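Local coordinates for protein endonuclease V isoform X2 (PDB 6OZI) that probably cleaves inosine-containing nucleic acid strands in a metal-dependent reaction, as an RNase H-like endonuclease V, at residues K188-V202 and A214-P226. The protein carries 1 engineered substitution. Sequence-based numbering, arbitrary orientation.
Sequences KAVLYAPKVEKPIFV and AKIVKGCTKTRIP. With nucleotides of chain D.
A nucleic-acid-binding face of the RNase H-like endonuclease V fold is put together where the hairpin of strands 184-190 and 200-206 packs against helix 210-219 and the loop after it, and Arg224 ties the two at the DNA. Its side chain runs extended from CG to NE, with CG anti to the backbone N (chi1 -177°), a shape that carries the guanidinium to the carbonyls of Lys198 and Pro199 in the loop between the strands. There Lys198 O lies in the guanidinium plane and takes NE at 3.1 Å, although NE stands above the plane of that carbonyl, while NH2 gives a second bond to Pro199 O, also 3.1 Å. NH2 further bonds the backbone oxygen of Lys145. The flat group is sandwiched: Ile200 CG2 sits 3.5 Å above one face, and Lys198 CD lies over the opposite one. A leucine here would probably leave the carbonyls of Lys198, Pro199 and Lys145 without these donors and let the loop shift against the DNA. That loop uses its backbone too, since Glu197 N and Lys198 N both donate to OP1 of DG13 of chain D. From the other segment, Arg224 N bonds OP1 of DA12 of chain D at 2.9 Å, so two successive phosphates are gripped by backbone amides.

Farther from the DNA, the helix and the chain after it pack on the hairpin. Val217 slides past Val202, CG1 to CG2 3.9 Å, and Ile200 CD1 reaches Pro226 CD of the proline ring, 4.1 Å away. Thr221 CG2 presses on Ala193 CB, while its OG1 bonds back to Val217 O. At the outer end Lys218 crosses the Tyr192 ring at about a right angle, its CB making a CH-pi contact 3.7 Å from the ring centroid; Val190 CB backs the ring's opposite face.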
ATOM      1  N   LYS A 188     -23.125   1.719  15.821  1.00 22.01           N
ATOM      2  CA  LYS A 188     -23.318   0.301  15.565  1.00 23.65           C
ATOM      3  C   LYS A 188     -22.019  -0.233  14.977  1.00 23.60           C
ATOM      4  O   LYS A 188     -21.536   0.284  13.965  1.00 24.01           O
ATOM      5  CB  LYS A 188     -24.502   0.088  14.618  1.00 26.96           C
ATOM      6  CG  LYS A 188     -25.345  -1.124  14.919  1.00 30.44           C
ATOM      7  CD  LYS A 188     -26.740  -0.915  14.357  1.00 34.57           C
ATOM      8  CE  LYS A 188     -27.724  -1.964  14.864  1.00 36.79           C
ATOM      9  NZ  LYS A 188     -28.221  -1.643  16.220  1.00 37.43           N
ATOM     10  N   ALA A 189     -21.420  -1.208  15.651  1.00 25.33           N
ATOM     11  CA  ALA A 189     -20.288  -1.951  15.108  1.00 24.10           C
ATOM     12  C   ALA A 189     -20.820  -3.013  14.155  1.00 25.29           C
ATOM     13  O   ALA A 189     -21.611  -3.868  14.559  1.00 24.55           O
ATOM     14  CB  ALA A 189     -19.483  -2.595  16.233  1.00 20.23           C
ATOM     15  N   VAL A 190     -20.424  -2.943  12.886  1.00 24.76           N
ATOM     16  CA  VAL A 190     -21.021  -3.792  11.865  1.00 25.32           C
ATOM     17  C   VAL A 190     -19.939  -4.522  11.089  1.00 28.70           C
ATOM     18  O   VAL A 190     -18.781  -4.089  11.010  1.00 29.30           O
ATOM     19  CB  VAL A 190     -21.923  -2.999  10.892  1.00 24.76           C
ATOM     20  CG1 VAL A 190     -23.035  -2.286  11.656  1.00 21.99           C
ATOM     21  CG2 VAL A 190     -21.099  -2.027  10.052  1.00 23.94           C
ATOM     22  N   LEU A 191     -20.343  -5.651  10.513  1.00 27.03           N
ATOM     23  CA  LEU A 191     -19.477  -6.492   9.694  1.00 28.71           C
ATOM     24  C   LEU A 191     -20.348  -7.039   8.567  1.00 28.23           C
ATOM     25  O   LEU A 191     -21.056  -8.033   8.749  1.00 29.97           O
ATOM     26  CB  LEU A 191     -18.865  -7.600  10.540  1.00 32.40           C
ATOM     27  CG  LEU A 191     -17.632  -8.343  10.042  1.00 36.98           C
ATOM     28  CD1 LEU A 191     -17.088  -9.175  11.192  1.00 39.47           C
ATOM     29  CD2 LEU A 191     -17.962  -9.238   8.847  1.00 39.11           C
ATOM     30  N   TYR A 192     -20.272  -6.412   7.395  1.00 30.12           N
ATOM     31  CA  TYR A 192     -21.120  -6.788   6.274  1.00 29.68           C
ATOM     32  C   TYR A 192     -20.372  -7.477   5.150  1.00 31.53           C
ATOM     33  O   TYR A 192     -20.944  -8.345   4.488  1.00 35.54           O
ATOM     34  CB  TYR A 192     -21.825  -5.549   5.703  1.00 26.78           C
ATOM     35  CG  TYR A 192     -22.785  -4.892   6.668  1.00 26.75           C
ATOM     36  CD1 TYR A 192     -23.598  -5.654   7.493  1.00 26.96           C
ATOM     37  CD2 TYR A 192     -22.867  -3.507   6.764  1.00 27.39           C
ATOM     38  CE1 TYR A 192     -24.480  -5.056   8.374  1.00 28.24           C
ATOM     39  CE2 TYR A 192     -23.745  -2.898   7.646  1.00 26.56           C
ATOM     40  CZ  TYR A 192     -24.547  -3.677   8.449  1.00 27.19           C
ATOM     41  OH  TYR A 192     -25.419  -3.079   9.329  1.00 26.45           O
ATOM     42  N   ALA A 193     -19.100  -7.160   4.962  1.00 28.05           N
ATOM     43  CA  ALA A 193     -18.346  -7.718   3.856  1.00 26.36           C
ATOM     44  C   ALA A 193     -17.908  -9.146   4.164  1.00 27.77           C
ATOM     45  O   ALA A 193     -17.643  -9.488   5.317  1.00 28.62           O
ATOM     46  CB  ALA A 193     -17.118  -6.863   3.574  1.00 23.90           C
ATOM     47  N   PRO A 194     -17.820  -9.998   3.150  1.00 28.17           N
ATOM     48  CA  PRO A 194     -17.286 -11.343   3.372  1.00 29.50           C
ATOM     49  C   PRO A 194     -15.786 -11.286   3.617  1.00 31.16           C
ATOM     50  O   PRO A 194     -15.115 -10.293   3.321  1.00 30.71           O
ATOM     51  CB  PRO A 194     -17.615 -12.083   2.069  1.00 31.49           C
ATOM     52  CG  PRO A 194     -17.658 -11.004   1.035  1.00 31.58           C
ATOM     53  CD  PRO A 194     -18.209  -9.774   1.744  1.00 28.90           C
ATOM     54  N   LYS A 195     -15.273 -12.363   4.218  1.00 34.20           N
ATOM     55  CA  LYS A 195     -13.838 -12.536   4.465  1.00 37.78           C
ATOM     56  C   LYS A 195     -13.269 -11.406   5.327  1.00 35.83           C
ATOM     57  O   LYS A 195     -12.079 -11.085   5.244  1.00 37.50           O
ATOM     58  CB  LYS A 195     -13.077 -12.636   3.135  1.00 41.56           C
ATOM     59  CG  LYS A 195     -13.644 -13.695   2.205  1.00 45.20           C
ATOM     60  CD  LYS A 195     -12.910 -13.788   0.878  1.00 48.33           C
ATOM     61  CE  LYS A 195     -13.545 -14.876   0.009  1.00 52.66           C
ATOM     62  NZ  LYS A 195     -12.695 -15.309  -1.147  1.00 56.66           N
ATOM     63  N   VAL A 196     -14.115 -10.789   6.149  1.00 33.23           N
ATOM     64  CA  VAL A 196     -13.730  -9.690   7.027  1.00 32.75           C
ATOM     65  C   VAL A 196     -14.084 -10.058   8.462  1.00 35.66           C
ATOM     66  O   VAL A 196     -15.182 -10.562   8.726  1.00 39.17           O
ATOM     67  CB  VAL A 196     -14.433  -8.382   6.606  1.00 31.11           C
ATOM     68  CG1 VAL A 196     -14.317  -7.317   7.691  1.00 29.00           C
ATOM     69  CG2 VAL A 196     -13.860  -7.877   5.297  1.00 31.18           C
ATOM     70  N   GLU A 197     -13.162  -9.796   9.393  1.00 33.38           N
ATOM     71  CA  GLU A 197     -13.452  -9.947  10.813  1.00 35.74           C
ATOM     72  C   GLU A 197     -13.410  -8.642  11.590  1.00 32.79           C
ATOM     73  O   GLU A 197     -13.919  -8.603  12.718  1.00 32.53           O
ATOM     74  CB  GLU A 197     -12.470 -10.929  11.473  1.00 41.72           C
ATOM     75  CG  GLU A 197     -12.615 -12.368  11.020  1.00 46.80           C
ATOM     76  CD  GLU A 197     -11.666 -13.296  11.747  1.00 53.99           C
ATOM     77  OE1 GLU A 197     -11.439 -13.093  12.960  1.00 56.96           O
ATOM     78  OE2 GLU A 197     -11.136 -14.227  11.107  1.00 57.88           O
ATOM     79  N   LYS A 198     -12.821  -7.585  11.032  1.00 31.30           N
ATOM     80  CA  LYS A 198     -12.687  -6.319  11.735  1.00 31.15           C
ATOM     81  C   LYS A 198     -13.920  -5.457  11.492  1.00 28.34           C
ATOM     82  O   LYS A 198     -14.191  -5.089  10.341  1.00 26.69           O
ATOM     83  CB  LYS A 198     -11.430  -5.598  11.278  1.00 34.50           C
ATOM     84  CG  LYS A 198     -10.926  -4.530  12.221  1.00 37.74           C
ATOM     85  CD  LYS A 198      -9.526  -4.066  11.812  1.00 41.21           C
ATOM     86  CE  LYS A 198      -9.082  -2.834  12.598  1.00 42.02           C
ATOM     87  NZ  LYS A 198      -8.802  -3.147  14.032  1.00 44.57           N
ATOM     88  N   PRO A 199     -14.678  -5.099  12.522  1.00 28.90           N
ATOM     89  CA  PRO A 199     -15.883  -4.297  12.298  1.00 26.52           C
ATOM     90  C   PRO A 199     -15.541  -2.870  11.900  1.00 25.64           C
ATOM     91  O   PRO A 199     -14.427  -2.382  12.116  1.00 26.49           O
ATOM     92  CB  PRO A 199     -16.589  -4.338  13.655  1.00 26.17           C
ATOM     93  CG  PRO A 199     -15.472  -4.549  14.640  1.00 28.45           C
ATOM     94  CD  PRO A 199     -14.476  -5.428  13.943  1.00 29.65           C
ATOM     95  N   ILE A 200     -16.517  -2.209  11.279  1.00 24.02           N
ATOM     96  CA  ILE A 200     -16.487  -0.762  11.108  1.00 23.83           C
ATOM     97  C   ILE A 200     -17.618  -0.188  11.948  1.00 23.69           C
ATOM     98  O   ILE A 200     -18.527  -0.901  12.376  1.00 25.58           O
ATOM     99  CB  ILE A 200     -16.605  -0.310   9.634  1.00 22.37           C
ATOM    100  CG1 ILE A 200     -17.960  -0.717   9.050  1.00 20.86           C
ATOM    101  CG2 ILE A 200     -15.441  -0.854   8.800  1.00 24.06           C
ATOM    102  CD1 ILE A 200     -18.130  -0.360   7.595  1.00 20.61           C
ATOM    103  N   PHE A 201     -17.562   1.117  12.190  1.00 19.57           N
ATOM    104  CA  PHE A 201     -18.426   1.744  13.184  1.00 20.80           C
ATOM    105  C   PHE A 201     -19.281   2.811  12.518  1.00 21.80           C
ATOM    106  O   PHE A 201     -18.772   3.847  12.082  1.00 22.21           O
ATOM    107  CB  PHE A 201     -17.583   2.296  14.325  1.00 21.18           C
ATOM    108  CG  PHE A 201     -16.601   1.296  14.848  1.00 23.03           C
ATOM    109  CD1 PHE A 201     -17.011   0.300  15.722  1.00 23.85           C
ATOM    110  CD2 PHE A 201     -15.279   1.309  14.416  1.00 23.32           C
ATOM    111  CE1 PHE A 201     -16.114  -0.635  16.188  1.00 24.95           C
ATOM    112  CE2 PHE A 201     -14.377   0.362  14.873  1.00 23.64           C
ATOM    113  CZ  PHE A 201     -14.794  -0.613  15.756  1.00 25.25           C
ATOM    114  N   VAL A 202     -20.580   2.549  12.448  1.00 22.14           N
ATOM    115  CA  VAL A 202     -21.531   3.403  11.754  1.00 21.75           C
ATOM    116  C   VAL A 202     -22.296   4.202  12.794  1.00 21.76           C
ATOM    117  O   VAL A 202     -22.828   3.635  13.752  1.00 21.98           O
ATOM    118  CB  VAL A 202     -22.492   2.566  10.893  1.00 21.95           C
ATOM    119  CG1 VAL A 202     -23.522   3.464  10.192  1.00 21.99           C
ATOM    120  CG2 VAL A 202     -21.714   1.736   9.900  1.00 21.40           C
ATOM    121  N   ALA A 214     -27.237   2.221   8.881  1.00 24.87           N
ATOM    122  CA  ALA A 214     -26.630   0.899   8.754  1.00 24.84           C
ATOM    123  C   ALA A 214     -27.109   0.180   7.498  1.00 26.16           C
ATOM    124  O   ALA A 214     -26.311  -0.468   6.812  1.00 25.04           O
ATOM    125  CB  ALA A 214     -26.922   0.057   9.998  1.00 25.26           C
ATOM    126  N   LYS A 215     -28.403   0.291   7.169  1.00 26.05           N
ATOM    127  CA  LYS A 215     -28.885  -0.338   5.936  1.00 27.07           C
ATOM    128  C   LYS A 215     -28.180   0.233   4.710  1.00 26.55           C
ATOM    129  O   LYS A 215     -27.848  -0.506   3.770  1.00 27.78           O
ATOM    130  CB  LYS A 215     -30.399  -0.168   5.783  1.00 30.07           C
ATOM    131  CG  LYS A 215     -31.240  -1.354   6.229  1.00 34.92           C
ATOM    132  CD  LYS A 215     -32.609  -0.899   6.730  1.00 39.48           C
ATOM    133  CE  LYS A 215     -33.582  -2.062   6.833  1.00 43.71           C
ATOM    134  NZ  LYS A 215     -32.876  -3.324   7.183  1.00 44.21           N
ATOM    135  N   ILE A 216     -27.959   1.547   4.690  1.00 25.93           N
ATOM    136  CA  ILE A 216     -27.305   2.168   3.543  1.00 24.58           C
ATOM    137  C   ILE A 216     -25.842   1.749   3.469  1.00 22.50           C
ATOM    138  O   ILE A 216     -25.305   1.497   2.382  1.00 24.38           O
ATOM    139  CB  ILE A 216     -27.464   3.698   3.617  1.00 24.39           C
ATOM    140  CG1 ILE A 216     -28.952   4.063   3.515  1.00 25.91           C
ATOM    141  CG2 ILE A 216     -26.642   4.386   2.536  1.00 23.76           C
ATOM    142  CD1 ILE A 216     -29.250   5.535   3.666  1.00 25.63           C
ATOM    143  N   VAL A 217     -25.170   1.663   4.613  1.00 20.60           N
ATOM    144  CA  VAL A 217     -23.783   1.204   4.604  1.00 22.92           C
ATOM    145  C   VAL A 217     -23.701  -0.244   4.109  1.00 24.92           C
ATOM    146  O   VAL A 217     -22.804  -0.599   3.333  1.00 25.12           O
ATOM    147  CB  VAL A 217     -23.160   1.392   6.003  1.00 23.38           C
ATOM    148  CG1 VAL A 217     -21.805   0.719   6.102  1.00 22.63           C
ATOM    149  CG2 VAL A 217     -23.027   2.895   6.317  1.00 21.48           C
ATOM    150  N   LYS A 218     -24.655  -1.089   4.516  1.00 24.28           N
ATOM    151  CA  LYS A 218     -24.698  -2.463   4.012  1.00 23.94           C
ATOM    152  C   LYS A 218     -24.888  -2.490   2.503  1.00 24.54           C
ATOM    153  O   LYS A 218     -24.201  -3.237   1.792  1.00 26.20           O
ATOM    154  CB  LYS A 218     -25.816  -3.251   4.695  1.00 25.02           C
ATOM    155  CG  LYS A 218     -25.908  -4.720   4.273  1.00 28.48           C
ATOM    156  CD  LYS A 218     -26.648  -5.539   5.336  1.00 32.61           C
ATOM    157  CE  LYS A 218     -26.597  -7.046   5.076  1.00 38.77           C
ATOM    158  NZ  LYS A 218     -27.043  -7.820   6.292  1.00 41.98           N
ATOM    159  N   GLY A 219     -25.831  -1.686   1.998  1.00 23.91           N
ATOM    160  CA  GLY A 219     -26.046  -1.608   0.562  1.00 25.95           C
ATOM    161  C   GLY A 219     -24.845  -1.088  -0.208  1.00 25.86           C
ATOM    162  O   GLY A 219     -24.695  -1.379  -1.398  1.00 26.32           O
ATOM    163  N   CYS A 220     -23.981  -0.312   0.448  1.00 23.74           N
ATOM    164  CA  CYS A 220     -22.782   0.219  -0.186  1.00 25.25           C
ATOM    165  C   CYS A 220     -21.574  -0.699  -0.042  1.00 25.41           C
ATOM    166  O   CYS A 220     -20.488  -0.327  -0.488  1.00 25.41           O
ATOM    167  CB  CYS A 220     -22.427   1.593   0.395  1.00 23.21           C
ATOM    168  SG  CYS A 220     -23.608   2.907   0.023  1.00 25.26           S
ATOM    169  N   THR A 221     -21.730  -1.878   0.557  1.00 25.02           N
ATOM    170  CA  THR A 221     -20.596  -2.720   0.920  1.00 25.48           C
ATOM    171  C   THR A 221     -20.346  -3.781  -0.149  1.00 28.38           C
ATOM    172  O   THR A 221     -21.212  -4.622  -0.417  1.00 28.35           O
ATOM    173  CB  THR A 221     -20.822  -3.386   2.278  1.00 24.68           C
ATOM    174  OG1 THR A 221     -20.804  -2.393   3.313  1.00 22.95           O
ATOM    175  CG2 THR A 221     -19.733  -4.415   2.551  1.00 23.84           C
ATOM    176  N   LYS A 222     -19.164  -3.727  -0.759  1.00 26.27           N
ATOM    177  CA  LYS A 222     -18.591  -4.855  -1.482  1.00 27.75           C
ATOM    178  C   LYS A 222     -17.456  -5.492  -0.696  1.00 28.19           C
ATOM    179  O   LYS A 222     -17.456  -6.708  -0.474  1.00 28.43           O
ATOM    180  CB  LYS A 222     -18.088  -4.420  -2.869  1.00 29.27           C
ATOM    181  CG  LYS A 222     -19.185  -4.026  -3.842  1.00 31.52           C
ATOM    182  CD  LYS A 222     -18.624  -3.699  -5.218  1.00 35.74           C
ATOM    183  CE  LYS A 222     -19.731  -3.268  -6.174  1.00 39.27           C
ATOM    184  NZ  LYS A 222     -19.207  -2.754  -7.477  1.00 42.86           N
ATOM    185  N   THR A 223     -16.497  -4.685  -0.250  1.00 28.59           N
ATOM    186  CA  THR A 223     -15.457  -5.074   0.685  1.00 27.08           C
ATOM    187  C   THR A 223     -15.662  -4.283   1.981  1.00 24.31           C
ATOM    188  O   THR A 223     -16.679  -3.606   2.154  1.00 23.63           O
ATOM    189  CB  THR A 223     -14.078  -4.844   0.056  1.00 27.37           C
ATOM    190  OG1 THR A 223     -13.917  -3.458  -0.264  1.00 25.42           O
ATOM    191  CG2 THR A 223     -13.939  -5.667  -1.223  1.00 28.48           C
ATOM    192  N   ARG A 224     -14.689  -4.363   2.895  1.00 22.52           N
ATOM    193  CA  ARG A 224     -14.869  -3.779   4.223  1.00 23.38           C
ATOM    194  C   ARG A 224     -15.182  -2.288   4.141  1.00 24.28           C
ATOM    195  O   ARG A 224     -16.080  -1.791   4.833  1.00 22.58           O
ATOM    196  CB  ARG A 224     -13.626  -4.014   5.086  1.00 25.09           C
ATOM    197  CG  ARG A 224     -13.762  -3.497   6.515  1.00 24.61           C
ATOM    198  CD  ARG A 224     -12.471  -3.693   7.312  1.00 27.55           C
ATOM    199  NE  ARG A 224     -12.552  -3.125   8.659  1.00 28.17           N
ATOM    200  CZ  ARG A 224     -11.915  -2.025   9.058  1.00 28.36           C
ATOM    201  NH1 ARG A 224     -11.136  -1.362   8.222  1.00 29.80           N
ATOM    202  NH2 ARG A 224     -12.053  -1.588  10.302  1.00 27.38           N
ATOM    203  N   ILE A 225     -14.442  -1.555   3.318  1.00 23.47           N
ATOM    204  CA  ILE A 225     -14.632  -0.114   3.169  1.00 21.51           C
ATOM    205  C   ILE A 225     -15.730   0.115   2.132  1.00 21.21           C
ATOM    206  O   ILE A 225     -15.521  -0.205   0.952  1.00 23.94           O
ATOM    207  CB  ILE A 225     -13.334   0.584   2.755  1.00 23.81           C
ATOM    208  CG1 ILE A 225     -12.179   0.160   3.671  1.00 25.94           C
ATOM    209  CG2 ILE A 225     -13.522   2.079   2.772  1.00 18.39           C
ATOM    210  CD1 ILE A 225     -12.424   0.418   5.129  1.00 26.19           C
ATOM    211  N   PRO A 226     -16.873   0.681   2.511  1.00 21.90           N
ATOM    212  CA  PRO A 226     -17.951   0.904   1.537  1.00 23.58           C
ATOM    213  C   PRO A 226     -17.478   1.696   0.324  1.00 26.05           C
ATOM    214  O   PRO A 226     -16.606   2.568   0.421  1.00 27.61           O
ATOM    215  CB  PRO A 226     -18.998   1.682   2.342  1.00 22.31           C
ATOM    216  CG  PRO A 226     -18.756   1.265   3.753  1.00 22.05           C
ATOM    217  CD  PRO A 226     -17.262   1.100   3.867  1.00 22.11           C
TER
ATOM    218  P    DA D  12     -11.329  -5.993   2.491  1.00 28.78           P
ATOM    219  OP1  DA D  12     -12.709  -6.479   2.713  1.00 29.18           O
ATOM    220  OP2  DA D  12     -11.003  -4.553   2.629  1.00 29.72           O
ATOM    221  O5'  DA D  12     -10.325  -6.808   3.430  1.00 31.62           O
ATOM    222  C5'  DA D  12     -10.564  -8.182   3.693  1.00 32.25           C
ATOM    223  C4'  DA D  12      -9.428  -8.770   4.496  1.00 33.62           C
ATOM    224  O4'  DA D  12      -8.236  -8.762   3.688  1.00 35.04           O
ATOM    225  C3'  DA D  12      -9.070  -8.000   5.757  1.00 34.48           C
ATOM    226  O3'  DA D  12      -9.795  -8.524   6.862  1.00 34.75           O
ATOM    227  C2'  DA D  12      -7.575  -8.271   5.901  1.00 35.74           C
ATOM    228  C1'  DA D  12      -7.119  -8.368   4.456  1.00 36.16           C
ATOM    229  N9   DA D  12      -6.606  -7.109   3.929  1.00 38.57           N
ATOM    230  C8   DA D  12      -7.323  -6.070   3.408  1.00 40.05           C
ATOM    231  N7   DA D  12      -6.583  -5.059   3.014  1.00 39.39           N
ATOM    232  C5   DA D  12      -5.295  -5.462   3.307  1.00 38.10           C
ATOM    233  C6   DA D  12      -4.046  -4.842   3.139  1.00 38.30           C
ATOM    234  N6   DA D  12      -3.889  -3.632   2.601  1.00 38.86           N
ATOM    235  N1   DA D  12      -2.961  -5.523   3.540  1.00 38.33           N
ATOM    236  C2   DA D  12      -3.124  -6.742   4.074  1.00 37.48           C
ATOM    237  N3   DA D  12      -4.237  -7.424   4.287  1.00 37.15           N
ATOM    238  C4   DA D  12      -5.296  -6.724   3.875  1.00 37.67           C
ATOM    239  P    DG D  13      -9.939  -7.672   8.215  1.00 36.84           P
ATOM    240  OP1  DG D  13     -10.738  -8.445   9.187  1.00 39.69           O
ATOM    241  OP2  DG D  13     -10.328  -6.299   7.833  1.00 40.82           O
ATOM    242  O5'  DG D  13      -8.462  -7.581   8.781  1.00 37.12           O
ATOM    243  C5'  DG D  13      -7.839  -8.721   9.327  1.00 38.68           C
ATOM    244  C4'  DG D  13      -6.447  -8.363   9.781  1.00 39.60           C
ATOM    245  O4'  DG D  13      -5.711  -7.807   8.671  1.00 36.77           O
ATOM    246  C3'  DG D  13      -6.410  -7.291  10.870  1.00 42.01           C
ATOM    247  O3'  DG D  13      -6.019  -7.859  12.091  1.00 46.42           O
ATOM    248  C2'  DG D  13      -5.382  -6.266  10.381  1.00 39.13           C
ATOM    249  C1'  DG D  13      -4.734  -6.963   9.198  1.00 37.49           C
ATOM    250  N9   DG D  13      -4.286  -6.025   8.185  1.00 36.08           N
ATOM    251  C8   DG D  13      -5.057  -5.280   7.323  1.00 35.91           C
ATOM    252  N7   DG D  13      -4.353  -4.494   6.548  1.00 35.41           N
ATOM    253  C5   DG D  13      -3.039  -4.736   6.934  1.00 35.21           C
ATOM    254  C6   DG D  13      -1.827  -4.177   6.464  1.00 34.89           C
ATOM    255  O6   DG D  13      -1.663  -3.331   5.571  1.00 35.90           O
ATOM    256  N1   DG D  13      -0.725  -4.704   7.137  1.00 33.91           N
ATOM    257  C2   DG D  13      -0.789  -5.642   8.138  1.00 33.86           C
ATOM    258  N2   DG D  13       0.373  -6.031   8.673  1.00 33.30           N
ATOM    259  N3   DG D  13      -1.915  -6.163   8.589  1.00 34.70           N
ATOM    260  C4   DG D  13      -2.992  -5.667   7.945  1.00 35.12           C
ATOM    261  P    DC D  11     -10.861  -3.913  -3.900  1.00 43.19           P
ATOM    262  OP1  DC D  11     -11.843  -4.387  -4.901  1.00 46.35           O
ATOM    263  OP2  DC D  11     -10.832  -2.499  -3.461  1.00 40.63           O
ATOM    264  O5'  DC D  11     -11.086  -4.798  -2.610  1.00 42.13           O
ATOM    265  C5'  DC D  11     -10.198  -4.683  -1.538  1.00 39.32           C
ATOM    266  C4'  DC D  11      -9.825  -6.049  -1.024  1.00 35.88           C
ATOM    267  O4'  DC D  11      -8.541  -6.419  -1.549  1.00 35.51           O
ATOM    268  C3'  DC D  11      -9.689  -6.122   0.474  1.00 32.95           C
ATOM    269  O3'  DC D  11     -10.934  -6.466   1.012  1.00 30.13           O
ATOM    270  C2'  DC D  11      -8.666  -7.235   0.682  1.00 33.82           C
ATOM    271  C1'  DC D  11      -7.834  -7.178  -0.594  1.00 34.97           C
ATOM    272  N1   DC D  11      -6.475  -6.578  -0.433  1.00 35.11           N
ATOM    273  C2   DC D  11      -5.450  -7.345   0.113  1.00 34.64           C
ATOM    274  O2   DC D  11      -5.704  -8.494   0.486  1.00 35.62           O
ATOM    275  N3   DC D  11      -4.213  -6.806   0.225  1.00 33.97           N
ATOM    276  C4   DC D  11      -3.984  -5.567  -0.196  1.00 34.23           C
ATOM    277  N4   DC D  11      -2.745  -5.077  -0.066  1.00 33.34           N
ATOM    278  C5   DC D  11      -5.019  -4.765  -0.763  1.00 35.71           C
ATOM    279  C6   DC D  11      -6.236  -5.309  -0.867  1.00 35.71           C
TER